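Multicopper oxidase (Pseudomonas thermotolerans, PDB 6VOW) probably oxidises phenolic and related substrates in the manner of a laccase, passing the electrons through its bound copper ions to reduce dioxygen to water. Local coordinates at residues G131-H136 against L153-R158; V176-A181 against R197-T202; G216-L221 against A271-E276; E323-R328 against G374-E379. All blocks are in the same frame, centred on the assembly; numbering follows the deposited sequence.

Interaction 1: residues G131-H136 against L153-R158; sequences GNFWYH and LVVEER. With C2O (Cu-O-Cu linkage), chain B.
With CG of F133 anti to its carbonyl carbon (chi1 -62°) and CG2 of V155 likewise anti to its own, the ring and the methyl meet on one face of the sheet, F133 CD2 lying 3.9 Å from V155 CG2. L153 shares this face, its CB 4.2 Å from F133 CB. The backbones run antiparallel, with G131/V155 and F133/L153 as hydrogen-bonded pairs. G131 N donates to V155 O at 2.7 Å in the carbonyl plane, whereas L153 N reaches F133 O at 3.0 Å from well above the F133 carbonyl plane. At G131 (phi 126°) any side chain would collide with the preceding residue's carbonyl oxygen, so glycine is needed. N132, on the other face with V154, bonds D269 and R222; beyond the strand end, E157 forms a salt bridge with R220. Past the last pair, H136 NE2 binds CU2 of the Cu-O-Cu linkage at 2.0 Å, with H96 and H440 as further ligands. W134 lies beside it: H136 CD2 sits 3.1 Å above the indole plane toward the rim, and W134 CZ2 comes within 3.5 Å of CU2. The strand thus carries a histidine into the copper cluster from a cupredoxin-type sheet, an arrangement characteristic of multicopper oxidases.

Interaction 2: residues V176-A181 against R197-T202; sequences VDEQGA and RGRLTT
The V176-A181 backbone makes a type I beta turn from D177 to G180, flanked by a bond from D177 N to A181 O (2.8 Å), and turns the carbonyls of V176 and D177 toward R199. The guanidinium takes both. R199 NE donates to V176 O at 2.7 Å, in the carbonyl plane and on a lone pair, although the N-H angle of 147° shows a bent bond. NH2 meets D177 O at the same 2.7 Å, but from above that carbonyl plane, and each oxygen is tilted by over 20° from the guanidinium plane. The arginine extends from its backbone and then bends at chi3 (74°), which turns its head along the two peptide oxygens. R199 and L200 both face W174, a classic beta bulge where strand 200-203 pairs with strand 165-174, at an outer edge of its sheet; the contact therefore ties the loop that follows one strand to the start of its neighbour. Over one guanidinium face lies E178, its CG 4.2 Å above the centre and its carboxylate stacked nearly parallel; OE1 is 4.2 Å from R199 NE, well out of plane, so this is charge proximity alone. L200 CB lies near the opposite face and also touches V176 CG2 at 4.3 Å. Within the turn, D177 OD1 accepts from Q179 N, an Asx turn, and from A181 N, the two donors coming from opposite faces of its carboxylate.

Interaction 3: residues G216-L221 against A271-E276; sequences GQVVRL and AVRVPE
V219 CG2 and V274 CG2 meet at 3.6 Å on one side of this antiparallel pair, each methyl anti to its own carbonyl carbon and the two side chains crossing at a slant. Next to them L221 CD1 touches V272 CG2, also at 3.6 Å, and L293 and S295 of strand 288-296 close over this side. V218 CG1 packs against A271 CB at 3.9 Å on the other face. Strands 218-225 and 267-273 are inner neighbours in the six-stranded sheet of a cupredoxin-like beta sandwich, and the axes of the paired segments lie 148° apart. V219 and V272 exchange two backbone bonds; beyond the strand ends V274 N donates almost straight to Q217 O, and G216 N to V274 O. At the rim R273 bends at chi2 and chi3, folding its guanidinium back across V218, whose CG2 sits 3.3 Å above the centre of the plane. NH1 then meets G216 O at 2.7 Å, in the guanidinium plane and at a donor angle of 169°. Replacing R273 by a leucine would probably leave G216 O without its charged donor and uncover V218 CG2. R273 also bonds G303 O and makes a cation-pi contact with W305.

Interaction 4: residues E323-R328 against G374-E379; sequences ETLSFR and GHYIFE
I377 N donates to E323 O at 2.7 Å, the shortest bond of this contact and a straight one (169°), although the donor stands above the carbonyl plane. It belongs to a parallel pair, strand 323-329 being the outermost strand of a cupredoxin-type sheet and strand 375-382 its inner neighbour. Bonds then pass back and forth: L325 N to I377 O, E379 N to L325 O, and F327 N to E379 O at 3.0 Å; T324 CA-H also leans on I377 O. On the face of T324 and S326, T324 OG1 rests on I377 CB at 3.4 Å, while the extended E379 chain brings OE1 to S326 OG for a weak bond of 2.9 Å. The opposite face is largely apolar, with E323 at its exposed end: L325 CD1 meets Y376 CD2 at 3.6 Å, and strand 368-370 covers L325, Y376 and F378. The OH of Y376 bonds K371 N. Both phenylalanines put CG anti to the carbonyl carbon, which brings the rings together obliquely, planes 52° apart and centroids 4.8 Å apart. An alanine in place of F378 would probably deprive F327 of the ring it presses on and open a gap beside L370. F327 also meets F437 edge-to-face, while its own CE1 stands 3.3 Å above the plane of F378, offset toward the rim.

In the fold
Interactions 1 and 3 are buried, interaction 4 is partly so, and interaction 2 lies at the surface. Interactions 1 and 3 both pair antiparallel strands and touch through the E157-R220 salt bridge, which joins two different sheets. Interactions 2 and 3 reach the same six-stranded sheet, the first at its outermost strand and the second in its interior. Interaction 4 pairs parallel strands in a separate sheet, on the opposite side of the chain's centre from interaction 2. The chemistry follows position: backbone pairing with a copper ligand at its far end in interaction 1, an arginine gripping peptide oxygens in 2, backbone bonds and aliphatic packing with a rim arginine in 3, aromatic packing in 4.

Interaction 1: residues G131-H136 against L153-R158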
loop_
_atom_site.group_PDB
_atom_site.type_symbol
_atom_site.label_atom_id
_atom_site.label_comp_id
_atom_site.label_asym_id
_atom_site.label_seq_id
_atom_site.Cartn_x
_atom_site.Cartn_y
_atom_site.Cartn_z
ATOM N N GLY A 131 8.996 5.354 6.929
ATOM C CA GLY A 131 8.299 5.631 5.744
ATOM C C GLY A 131 6.841 5.351 5.822
ATOM O O GLY A 131 6.241 5.372 6.896
ATOM N N ASN A 132 6.272 5.152 4.645
ATOM C CA ASN A 132 4.813 5.142 4.403
ATOM C C ASN A 132 4.348 3.754 4.295
ATOM O O ASN A 132 4.849 3.039 3.409
ATOM C CB ASN A 132 4.539 5.826 3.039
ATOM C CG ASN A 132 4.973 7.265 3.071
ATOM O OD1 ASN A 132 4.654 7.998 4.040
ATOM N ND2 ASN A 132 5.705 7.692 2.056
ATOM N N PHE A 133 3.400 3.376 5.141
ATOM C CA PHE A 133 2.890 2.008 5.075
ATOM C C PHE A 133 1.420 2.235 5.110
ATOM O O PHE A 133 0.930 3.414 5.096
ATOM C CB PHE A 133 3.455 1.152 6.254
ATOM C CG PHE A 133 4.893 1.041 6.187
ATOM C CD1 PHE A 133 5.471 0.218 5.306
ATOM C CD2 PHE A 133 5.680 1.962 6.866
ATOM C CE1 PHE A 133 6.843 0.186 5.163
ATOM C CE2 PHE A 133 7.028 1.993 6.708
ATOM C CZ PHE A 133 7.628 1.069 5.870
ATOM N N TRP A 134 0.698 1.145 5.156
ATOM C CA TRP A 134 -0.769 1.279 5.414
ATOM C C TRP A 134 -1.278 0.026 6.039
ATOM O O TRP A 134 -0.555 -0.988 6.164
ATOM C CB TRP A 134 -1.581 1.625 4.122
ATOM C CG TRP A 134 -1.511 0.676 2.998
ATOM C CD1 TRP A 134 -0.420 0.232 2.358
ATOM C CD2 TRP A 134 -2.625 0.049 2.394
ATOM N NE1 TRP A 134 -0.791 -0.627 1.383
ATOM C CE2 TRP A 134 -2.156 -0.719 1.368
ATOM C CE3 TRP A 134 -3.987 0.131 2.603
ATOM C CZ2 TRP A 134 -2.986 -1.486 0.594
ATOM C CZ3 TRP A 134 -4.820 -0.576 1.807
ATOM C CH2 TRP A 134 -4.327 -1.349 0.777
ATOM N N TYR A 135 -2.538 0.067 6.366
ATOM C CA TYR A 135 -3.182 -1.032 7.047
ATOM C C TYR A 135 -4.587 -1.248 6.515
ATOM O O TYR A 135 -5.322 -0.302 6.174
ATOM C CB TYR A 135 -3.188 -0.720 8.562
ATOM C CG TYR A 135 -4.010 0.476 8.982
ATOM C CD1 TYR A 135 -5.300 0.295 9.411
ATOM C CD2 TYR A 135 -3.481 1.758 9.026
ATOM C CE1 TYR A 135 -6.096 1.340 9.819
ATOM C CE2 TYR A 135 -4.276 2.826 9.470
ATOM C CZ TYR A 135 -5.600 2.571 9.859
ATOM O OH TYR A 135 -6.468 3.529 10.263
ATOM N N HIS A 136 -4.982 -2.494 6.555
ATOM C CA HIS A 136 -6.273 -2.868 6.030
ATOM C C HIS A 136 -6.551 -4.286 6.435
ATOM O O HIS A 136 -5.678 -4.941 6.915
ATOM C CB HIS A 136 -6.256 -2.770 4.492
ATOM C CG HIS A 136 -5.227 -3.633 3.859
ATOM N ND1 HIS A 136 -5.376 -4.992 3.689
ATOM C CD2 HIS A 136 -4.012 -3.320 3.365
ATOM C CE1 HIS A 136 -4.292 -5.481 3.101
ATOM N NE2 HIS A 136 -3.455 -4.473 2.875
ATOM N N LEU A 153 -0.393 4.458 7.541
ATOM C CA LEU A 153 0.589 4.344 8.670
ATOM C C LEU A 153 1.914 4.984 8.318
ATOM O O LEU A 153 2.559 4.588 7.351
ATOM C CB LEU A 153 0.859 2.901 9.007
ATOM C CG LEU A 153 1.911 2.530 10.026
ATOM C CD1 LEU A 153 1.655 3.266 11.305
ATOM C CD2 LEU A 153 1.948 1.033 10.235
ATOM N N VAL A 154 2.287 6.043 9.032
ATOM C CA VAL A 154 3.607 6.698 8.868
ATOM C C VAL A 154 4.546 6.256 9.975
ATOM O O VAL A 154 4.196 6.393 11.147
ATOM C CB VAL A 154 3.484 8.240 8.897
ATOM C CG1 VAL A 154 4.819 8.897 8.720
ATOM C CG2 VAL A 154 2.579 8.733 7.771
ATOM N N VAL A 155 5.706 5.704 9.613
ATOM C CA VAL A 155 6.777 5.485 10.513
ATOM C C VAL A 155 7.796 6.601 10.277
ATOM O O VAL A 155 8.428 6.644 9.232
ATOM C CB VAL A 155 7.358 4.066 10.363
ATOM C CG1 VAL A 155 8.500 3.831 11.391
ATOM C CG2 VAL A 155 6.230 3.020 10.596
ATOM N N GLU A 156 7.842 7.577 11.214
ATOM C CA GLU A 156 8.750 8.653 11.159
ATOM C C GLU A 156 10.223 8.149 11.162
ATOM O O GLU A 156 10.581 7.125 11.790
ATOM C CB GLU A 156 8.454 9.640 12.293
ATOM C CG GLU A 156 7.113 10.372 12.061
ATOM C CD GLU A 156 6.661 11.296 13.189
ATOM O OE1 GLU A 156 7.551 11.599 13.997
ATOM O OE2 GLU A 156 5.455 11.712 13.260
ATOM N N GLU A 157 11.079 8.820 10.404
ATOM C CA GLU A 157 12.562 8.493 10.450
ATOM C C GLU A 157 13.114 8.696 11.910
ATOM O O GLU A 157 12.626 9.536 12.671
ATOM C CB GLU A 157 13.390 9.373 9.518
ATOM C CG GLU A 157 13.145 9.190 8.006
ATOM C CD GLU A 157 11.737 9.709 7.569
ATOM O OE1 GLU A 157 11.195 10.777 8.078
ATOM O OE2 GLU A 157 11.155 9.031 6.700
ATOM N N ARG A 158 14.108 7.932 12.282
ATOM C CA ARG A 158 14.652 8.053 13.640
ATOM C C ARG A 158 15.279 9.425 13.811
ATOM O O ARG A 158 15.047 10.092 14.826
ATOM C CB ARG A 158 15.645 6.952 13.970
ATOM C CG ARG A 158 16.026 6.979 15.482
ATOM C CD ARG A 158 16.619 5.695 16.014
ATOM N NE ARG A 158 17.294 5.148 14.853
ATOM C CZ ARG A 158 17.002 4.027 14.212
ATOM N NH1 ARG A 158 16.116 3.177 14.669
ATOM N NH2 ARG A 158 17.712 3.723 13.100
HETATM CU CU2 C2O B . -1.882 -4.682 1.645
HETATM CU CU3 C2O B . -1.859 -9.279 1.760
HETATM O O1 C2O B . -1.791 -6.986 1.564
#

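Interaction 2: residues V176-A181 against R197-T202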
loop_
_atom_site.group_PDB
_atom_site.type_symbol
_atom_site.label_atom_id
_atom_site.label_comp_id
_atom_site.label_asym_id
_atom_site.label_seq_id
_atom_site.Cartn_x
_atom_site.Cartn_y
_atom_site.Cartn_z
ATOM N N VAL A 176 -18.996 3.404 -5.705
ATOM C CA VAL A 176 -20.323 3.862 -5.393
ATOM C C VAL A 176 -20.897 4.428 -6.678
ATOM O O VAL A 176 -20.153 4.968 -7.495
ATOM C CB VAL A 176 -20.320 4.880 -4.225
ATOM C CG1 VAL A 176 -19.603 4.285 -3.045
ATOM C CG2 VAL A 176 -19.703 6.194 -4.594
ATOM N N ASP A 177 -22.208 4.262 -6.892
ATOM C CA ASP A 177 -22.846 4.799 -8.109
ATOM C C ASP A 177 -23.058 6.292 -7.939
ATOM O O ASP A 177 -22.549 6.883 -7.036
ATOM C CB ASP A 177 -24.139 4.037 -8.480
ATOM C CG ASP A 177 -25.255 4.165 -7.412
ATOM O OD1 ASP A 177 -25.072 4.924 -6.443
ATOM O OD2 ASP A 177 -26.340 3.541 -7.545
ATOM N N GLU A 178 -23.823 6.899 -8.819
ATOM C CA GLU A 178 -24.210 8.276 -8.694
ATOM C C GLU A 178 -25.128 8.671 -7.510
ATOM O O GLU A 178 -25.305 9.888 -7.292
ATOM C CB GLU A 178 -24.797 8.779 -10.048
ATOM C CG GLU A 178 -23.737 9.196 -11.091
ATOM C CD GLU A 178 -23.425 8.160 -12.154
ATOM O OE1 GLU A 178 -23.597 6.935 -11.904
ATOM O OE2 GLU A 178 -22.985 8.603 -13.252
ATOM N N GLN A 179 -25.695 7.720 -6.747
ATOM C CA GLN A 179 -26.593 8.032 -5.573
ATOM C C GLN A 179 -26.013 7.539 -4.210
ATOM O O GLN A 179 -26.714 7.336 -3.161
ATOM C CB GLN A 179 -28.002 7.504 -5.866
ATOM C CG GLN A 179 -28.718 8.349 -6.942
ATOM C CD GLN A 179 -28.410 7.897 -8.378
ATOM O OE1 GLN A 179 -28.586 6.735 -8.746
ATOM N NE2 GLN A 179 -27.977 8.823 -9.200
ATOM N N GLY A 180 -24.692 7.380 -4.247
ATOM C CA GLY A 180 -23.946 6.942 -3.136
ATOM C C GLY A 180 -23.941 5.486 -2.796
ATOM O O GLY A 180 -23.208 5.118 -1.857
ATOM N N ALA A 181 -24.687 4.638 -3.530
ATOM C CA ALA A 181 -24.784 3.232 -3.157
ATOM C C ALA A 181 -23.596 2.497 -3.665
ATOM O O ALA A 181 -23.115 2.749 -4.777
ATOM C CB ALA A 181 -26.014 2.594 -3.736
ATOM N N ARG A 197 -13.270 -2.047 -10.880
ATOM C CA ARG A 197 -12.908 -0.647 -10.676
ATOM C C ARG A 197 -14.097 0.171 -10.136
ATOM O O ARG A 197 -15.172 0.086 -10.629
ATOM C CB ARG A 197 -12.465 -0.107 -12.027
ATOM C CG ARG A 197 -11.667 1.163 -11.942
ATOM C CD ARG A 197 -11.603 1.892 -13.261
ATOM N NE ARG A 197 -10.906 3.189 -13.147
ATOM C CZ ARG A 197 -9.577 3.360 -13.136
ATOM N NH1 ARG A 197 -8.719 2.336 -13.235
ATOM N NH2 ARG A 197 -9.110 4.562 -13.029
ATOM N N GLY A 198 -13.871 0.973 -9.118
ATOM C CA GLY A 198 -14.822 1.935 -8.659
ATOM C C GLY A 198 -14.904 3.077 -9.643
ATOM O O GLY A 198 -14.227 3.120 -10.706
ATOM N N ARG A 199 -15.742 4.003 -9.230
ATOM C CA ARG A 199 -16.135 5.113 -9.988
ATOM C C ARG A 199 -15.613 6.465 -9.401
ATOM O O ARG A 199 -15.232 7.338 -10.142
ATOM C CB ARG A 199 -17.638 5.093 -10.035
ATOM C CG ARG A 199 -18.223 6.207 -10.928
ATOM C CD ARG A 199 -19.741 6.214 -10.778
ATOM N NE ARG A 199 -20.183 6.782 -9.495
ATOM C CZ ARG A 199 -20.152 8.082 -9.175
ATOM N NH1 ARG A 199 -19.640 8.983 -10.018
ATOM N NH2 ARG A 199 -20.586 8.495 -7.973
ATOM N N LEU A 200 -15.587 6.626 -8.088
ATOM C CA LEU A 200 -15.404 7.968 -7.486
ATOM C C LEU A 200 -14.051 8.094 -6.751
ATOM O O LEU A 200 -13.801 7.499 -5.643
ATOM C CB LEU A 200 -16.580 8.347 -6.596
ATOM C CG LEU A 200 -16.463 9.770 -6.020
ATOM C CD1 LEU A 200 -16.274 10.820 -7.107
ATOM C CD2 LEU A 200 -17.677 10.102 -5.138
ATOM N N THR A 201 -13.174 8.873 -7.367
ATOM C CA THR A 201 -11.810 9.009 -6.855
ATOM C C THR A 201 -11.851 10.098 -5.822
ATOM O O THR A 201 -12.605 11.053 -5.934
ATOM C CB THR A 201 -10.831 9.297 -7.973
ATOM O OG1 THR A 201 -10.752 8.128 -8.809
ATOM C CG2 THR A 201 -9.484 9.538 -7.451
ATOM N N THR A 202 -11.119 9.866 -4.757
ATOM C CA THR A 202 -11.055 10.766 -3.641
ATOM C C THR A 202 -9.590 10.755 -3.177
ATOM O O THR A 202 -8.831 9.804 -3.361
ATOM C CB THR A 202 -11.905 10.294 -2.455
ATOM O OG1 THR A 202 -11.556 8.953 -2.150
ATOM C CG2 THR A 202 -13.451 10.415 -2.675
#

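Interaction 3: residues G216-L221 against A271-E276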
loop_
_atom_site.group_PDB
_atom_site.type_symbol
_atom_site.label_atom_id
_atom_site.label_comp_id
_atom_site.label_asym_id
_atom_site.label_seq_id
_atom_site.Cartn_x
_atom_site.Cartn_y
_atom_site.Cartn_z
ATOM N N GLY A 216 7.283 28.457 -1.820
ATOM C CA GLY A 216 8.667 28.426 -1.745
ATOM C C GLY A 216 9.141 27.190 -1.024
ATOM O O GLY A 216 10.284 26.794 -1.237
ATOM N N GLN A 217 8.303 26.525 -0.231
ATOM C CA GLN A 217 8.848 25.488 0.680
ATOM C C GLN A 217 8.981 24.124 -0.050
ATOM O O GLN A 217 8.301 23.905 -1.067
ATOM C CB GLN A 217 7.950 25.443 1.919
ATOM C CG GLN A 217 8.656 25.200 3.246
ATOM C CD GLN A 217 9.078 26.421 3.965
ATOM O OE1 GLN A 217 8.794 26.603 5.166
ATOM N NE2 GLN A 217 9.765 27.277 3.258
ATOM N N VAL A 218 9.861 23.214 0.385
ATOM C CA VAL A 218 9.803 21.821 -0.111
ATOM C C VAL A 218 8.912 20.949 0.802
ATOM O O VAL A 218 9.078 20.889 1.993
ATOM C CB VAL A 218 11.210 21.204 -0.293
ATOM C CG1 VAL A 218 11.174 19.719 -0.559
ATOM C CG2 VAL A 218 11.932 21.857 -1.463
ATOM N N VAL A 219 7.924 20.277 0.210
ATOM C CA VAL A 219 6.938 19.587 0.972
ATOM C C VAL A 219 7.023 18.160 0.607
ATOM O O VAL A 219 7.104 17.859 -0.510
ATOM C CB VAL A 219 5.518 20.053 0.692
ATOM C CG1 VAL A 219 4.561 19.153 1.461
ATOM C CG2 VAL A 219 5.349 21.535 1.079
ATOM N N ARG A 220 7.012 17.292 1.588
ATOM C CA ARG A 220 6.982 15.850 1.382
ATOM C C ARG A 220 5.536 15.415 1.332
ATOM O O ARG A 220 4.821 15.472 2.352
ATOM C CB ARG A 220 7.592 15.228 2.578
ATOM C CG ARG A 220 7.522 13.745 2.585
ATOM C CD ARG A 220 8.076 13.306 3.897
ATOM N NE ARG A 220 8.484 11.923 3.855
ATOM C CZ ARG A 220 9.286 11.396 4.758
ATOM N NH1 ARG A 220 9.790 12.182 5.722
ATOM N NH2 ARG A 220 9.624 10.101 4.687
ATOM N N LEU A 221 5.102 15.015 0.152
ATOM C CA LEU A 221 3.741 14.532 -0.059
ATOM C C LEU A 221 3.822 13.058 0.060
ATOM O O LEU A 221 4.542 12.376 -0.697
ATOM C CB LEU A 221 3.235 14.867 -1.484
ATOM C CG LEU A 221 3.165 16.302 -1.916
ATOM C CD1 LEU A 221 2.567 16.363 -3.313
ATOM C CD2 LEU A 221 2.308 17.017 -0.922
ATOM N N ALA A 271 8.563 14.705 -2.966
ATOM C CA ALA A 271 8.904 16.081 -2.516
ATOM C C ALA A 271 8.681 17.065 -3.602
ATOM O O ALA A 271 9.235 16.897 -4.727
ATOM C CB ALA A 271 10.317 16.188 -2.098
ATOM N N VAL A 272 7.930 18.120 -3.266
ATOM C CA VAL A 272 7.474 19.073 -4.244
ATOM C C VAL A 272 7.983 20.475 -3.831
ATOM O O VAL A 272 7.788 20.902 -2.688
ATOM C CB VAL A 272 5.929 19.082 -4.284
ATOM C CG1 VAL A 272 5.375 20.198 -5.169
ATOM C CG2 VAL A 272 5.445 17.763 -4.859
ATOM N N ARG A 273 8.601 21.185 -4.759
ATOM C CA ARG A 273 8.828 22.606 -4.541
ATOM C C ARG A 273 7.559 23.292 -4.847
ATOM O O ARG A 273 7.075 23.267 -5.988
ATOM C CB ARG A 273 9.896 23.172 -5.413
ATOM C CG ARG A 273 10.064 24.740 -5.238
ATOM C CD ARG A 273 10.651 25.048 -3.909
ATOM N NE ARG A 273 11.993 24.496 -3.848
ATOM C CZ ARG A 273 12.877 24.721 -2.873
ATOM N NH1 ARG A 273 12.631 25.527 -1.797
ATOM N NH2 ARG A 273 14.045 24.114 -2.981
ATOM N N VAL A 274 7.011 23.909 -3.811
ATOM C CA VAL A 274 5.776 24.610 -3.925
ATOM C C VAL A 274 6.108 25.933 -4.607
ATOM O O VAL A 274 6.993 26.679 -4.162
ATOM C CB VAL A 274 5.148 24.847 -2.552
ATOM C CG1 VAL A 274 3.858 25.616 -2.673
ATOM C CG2 VAL A 274 4.880 23.543 -1.835
ATOM N N PRO A 275 5.376 26.250 -5.690
ATOM C CA PRO A 275 5.691 27.431 -6.411
ATOM C C PRO A 275 5.261 28.629 -5.618
ATOM O O PRO A 275 4.736 28.505 -4.540
ATOM C CB PRO A 275 4.888 27.282 -7.712
ATOM C CG PRO A 275 3.863 26.245 -7.458
ATOM C CD PRO A 275 4.073 25.708 -6.090
ATOM N N GLU A 276 5.584 29.784 -6.157
ATOM C CA GLU A 276 5.237 31.052 -5.565
ATOM C C GLU A 276 3.765 31.115 -5.275
ATOM O O GLU A 276 2.996 30.426 -5.918
ATOM C CB GLU A 276 5.676 32.193 -6.484
ATOM C CG GLU A 276 5.265 32.130 -7.959
ATOM C CD GLU A 276 5.630 33.414 -8.698
ATOM O OE1 GLU A 276 6.457 33.367 -9.658
ATOM O OE2 GLU A 276 5.095 34.479 -8.303
#

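Interaction 4: residues E323-R328 against G374-E379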
loop_
_atom_site.group_PDB
_atom_site.type_symbol
_atom_site.label_atom_id
_atom_site.label_comp_id
_atom_site.label_asym_id
_atom_site.label_seq_id
_atom_site.Cartn_x
_atom_site.Cartn_y
_atom_site.Cartn_z
ATOM N N GLU A 323 19.384 -18.045 -4.930
ATOM C CA GLU A 323 18.797 -19.186 -5.639
ATOM C C GLU A 323 17.511 -18.665 -6.270
ATOM O O GLU A 323 16.785 -17.886 -5.614
ATOM C CB GLU A 323 18.441 -20.221 -4.585
ATOM C CG GLU A 323 17.965 -21.615 -4.993
ATOM C CD GLU A 323 18.055 -22.632 -3.833
ATOM O OE1 GLU A 323 17.343 -23.671 -3.893
ATOM O OE2 GLU A 323 18.822 -22.404 -2.850
ATOM N N THR A 324 17.209 -19.081 -7.510
ATOM C CA THR A 324 15.993 -18.558 -8.125
ATOM C C THR A 324 14.726 -19.414 -7.935
ATOM O O THR A 324 14.766 -20.647 -7.922
ATOM C CB THR A 324 16.194 -18.155 -9.598
ATOM O OG1 THR A 324 17.262 -17.196 -9.692
ATOM C CG2 THR A 324 14.890 -17.515 -10.163
ATOM N N LEU A 325 13.609 -18.724 -7.720
ATOM C CA LEU A 325 12.293 -19.325 -7.827
ATOM C C LEU A 325 11.509 -18.563 -8.846
ATOM O O LEU A 325 11.483 -17.331 -8.872
ATOM C CB LEU A 325 11.518 -19.318 -6.520
ATOM C CG LEU A 325 12.033 -20.299 -5.457
ATOM C CD1 LEU A 325 13.403 -19.876 -4.927
ATOM C CD2 LEU A 325 11.016 -20.408 -4.314
ATOM N N SER A 326 10.841 -19.325 -9.696
ATOM C CA SER A 326 10.093 -18.715 -10.731
ATOM C C SER A 326 8.658 -18.871 -10.402
ATOM O O SER A 326 8.216 -19.932 -9.927
ATOM C CB SER A 326 10.405 -19.319 -12.061
ATOM O OG SER A 326 10.218 -18.256 -12.981
ATOM N N PHE A 327 7.934 -17.794 -10.631
ATOM C CA PHE A 327 6.526 -17.737 -10.334
ATOM C C PHE A 327 5.805 -17.292 -11.611
ATOM O O PHE A 327 6.216 -16.292 -12.261
ATOM C CB PHE A 327 6.287 -16.781 -9.150
ATOM C CG PHE A 327 6.829 -17.291 -7.832
ATOM C CD1 PHE A 327 8.016 -16.805 -7.309
ATOM C CD2 PHE A 327 6.145 -18.253 -7.118
ATOM C CE1 PHE A 327 8.499 -17.272 -6.086
ATOM C CE2 PHE A 327 6.629 -18.747 -5.927
ATOM C CZ PHE A 327 7.794 -18.261 -5.396
ATOM N N ARG A 328 4.764 -18.051 -11.986
ATOM C CA ARG A 328 3.923 -17.733 -13.170
ATOM C C ARG A 328 2.531 -17.218 -12.805
ATOM O O ARG A 328 1.768 -17.917 -12.163
ATOM C CB ARG A 328 3.785 -18.964 -14.081
ATOM C CG ARG A 328 5.113 -19.499 -14.637
ATOM C CD ARG A 328 4.907 -20.781 -15.421
ATOM N NE ARG A 328 4.078 -21.766 -14.705
ATOM C CZ ARG A 328 4.472 -22.501 -13.656
ATOM N NH1 ARG A 328 5.702 -22.415 -13.140
ATOM N NH2 ARG A 328 3.615 -23.355 -13.119
ATOM N N GLY A 374 18.055 -17.356 4.159
ATOM C CA GLY A 374 18.388 -17.701 2.772
ATOM C C GLY A 374 18.168 -16.518 1.843
ATOM O O GLY A 374 17.248 -15.703 2.026
ATOM N N HIS A 375 18.986 -16.470 0.812
ATOM C CA HIS A 375 18.951 -15.413 -0.194
ATOM C C HIS A 375 18.355 -16.038 -1.482
ATOM O O HIS A 375 18.824 -17.071 -1.956
ATOM C CB HIS A 375 20.350 -14.851 -0.391
ATOM C CG HIS A 375 20.874 -14.060 0.790
ATOM N ND1 HIS A 375 21.077 -14.610 2.036
ATOM C CD2 HIS A 375 21.267 -12.768 0.889
ATOM C CE1 HIS A 375 21.529 -13.684 2.869
ATOM N NE2 HIS A 375 21.663 -12.557 2.186
ATOM N N TYR A 376 17.290 -15.418 -1.981
ATOM C CA TYR A 376 16.524 -15.928 -3.094
ATOM C C TYR A 376 16.289 -14.825 -4.082
ATOM O O TYR A 376 16.257 -13.635 -3.718
ATOM C CB TYR A 376 15.189 -16.494 -2.612
ATOM C CG TYR A 376 15.324 -17.634 -1.660
ATOM C CD1 TYR A 376 15.310 -17.412 -0.310
ATOM C CD2 TYR A 376 15.460 -18.941 -2.104
ATOM C CE1 TYR A 376 15.458 -18.445 0.589
ATOM C CE2 TYR A 376 15.580 -19.994 -1.200
ATOM C CZ TYR A 376 15.608 -19.714 0.145
ATOM O OH TYR A 376 15.732 -20.671 1.075
ATOM N N ILE A 377 16.168 -15.230 -5.345
ATOM C CA ILE A 377 15.725 -14.360 -6.436
ATOM C C ILE A 377 14.394 -14.948 -6.803
ATOM O O ILE A 377 14.312 -16.166 -6.958
ATOM C CB ILE A 377 16.544 -14.482 -7.755
ATOM C CG1 ILE A 377 18.060 -14.489 -7.548
ATOM C CG2 ILE A 377 16.109 -13.423 -8.769
ATOM C CD1 ILE A 377 18.645 -13.141 -7.304
ATOM N N PHE A 378 13.379 -14.092 -6.947
ATOM C CA PHE A 378 12.069 -14.408 -7.485
ATOM C C PHE A 378 12.005 -13.791 -8.877
ATOM O O PHE A 378 12.140 -12.562 -9.029
ATOM C CB PHE A 378 10.965 -13.799 -6.624
ATOM C CG PHE A 378 10.715 -14.519 -5.334
ATOM C CD1 PHE A 378 11.661 -15.356 -4.716
ATOM C CD2 PHE A 378 9.503 -14.352 -4.713
ATOM C CE1 PHE A 378 11.369 -15.994 -3.505
ATOM C CE2 PHE A 378 9.216 -14.970 -3.526
ATOM C CZ PHE A 378 10.137 -15.804 -2.919
ATOM N N GLU A 379 11.853 -14.658 -9.881
ATOM C CA GLU A 379 11.500 -14.250 -11.207
ATOM C C GLU A 379 9.996 -14.154 -11.231
ATOM O O GLU A 379 9.289 -15.137 -10.988
ATOM C CB GLU A 379 11.955 -15.244 -12.267
ATOM C CG GLU A 379 11.881 -14.622 -13.679
ATOM C CD GLU A 379 12.174 -15.603 -14.817
ATOM O OE1 GLU A 379 11.310 -16.495 -15.063
ATOM O OE2 GLU A 379 13.242 -15.465 -15.492
#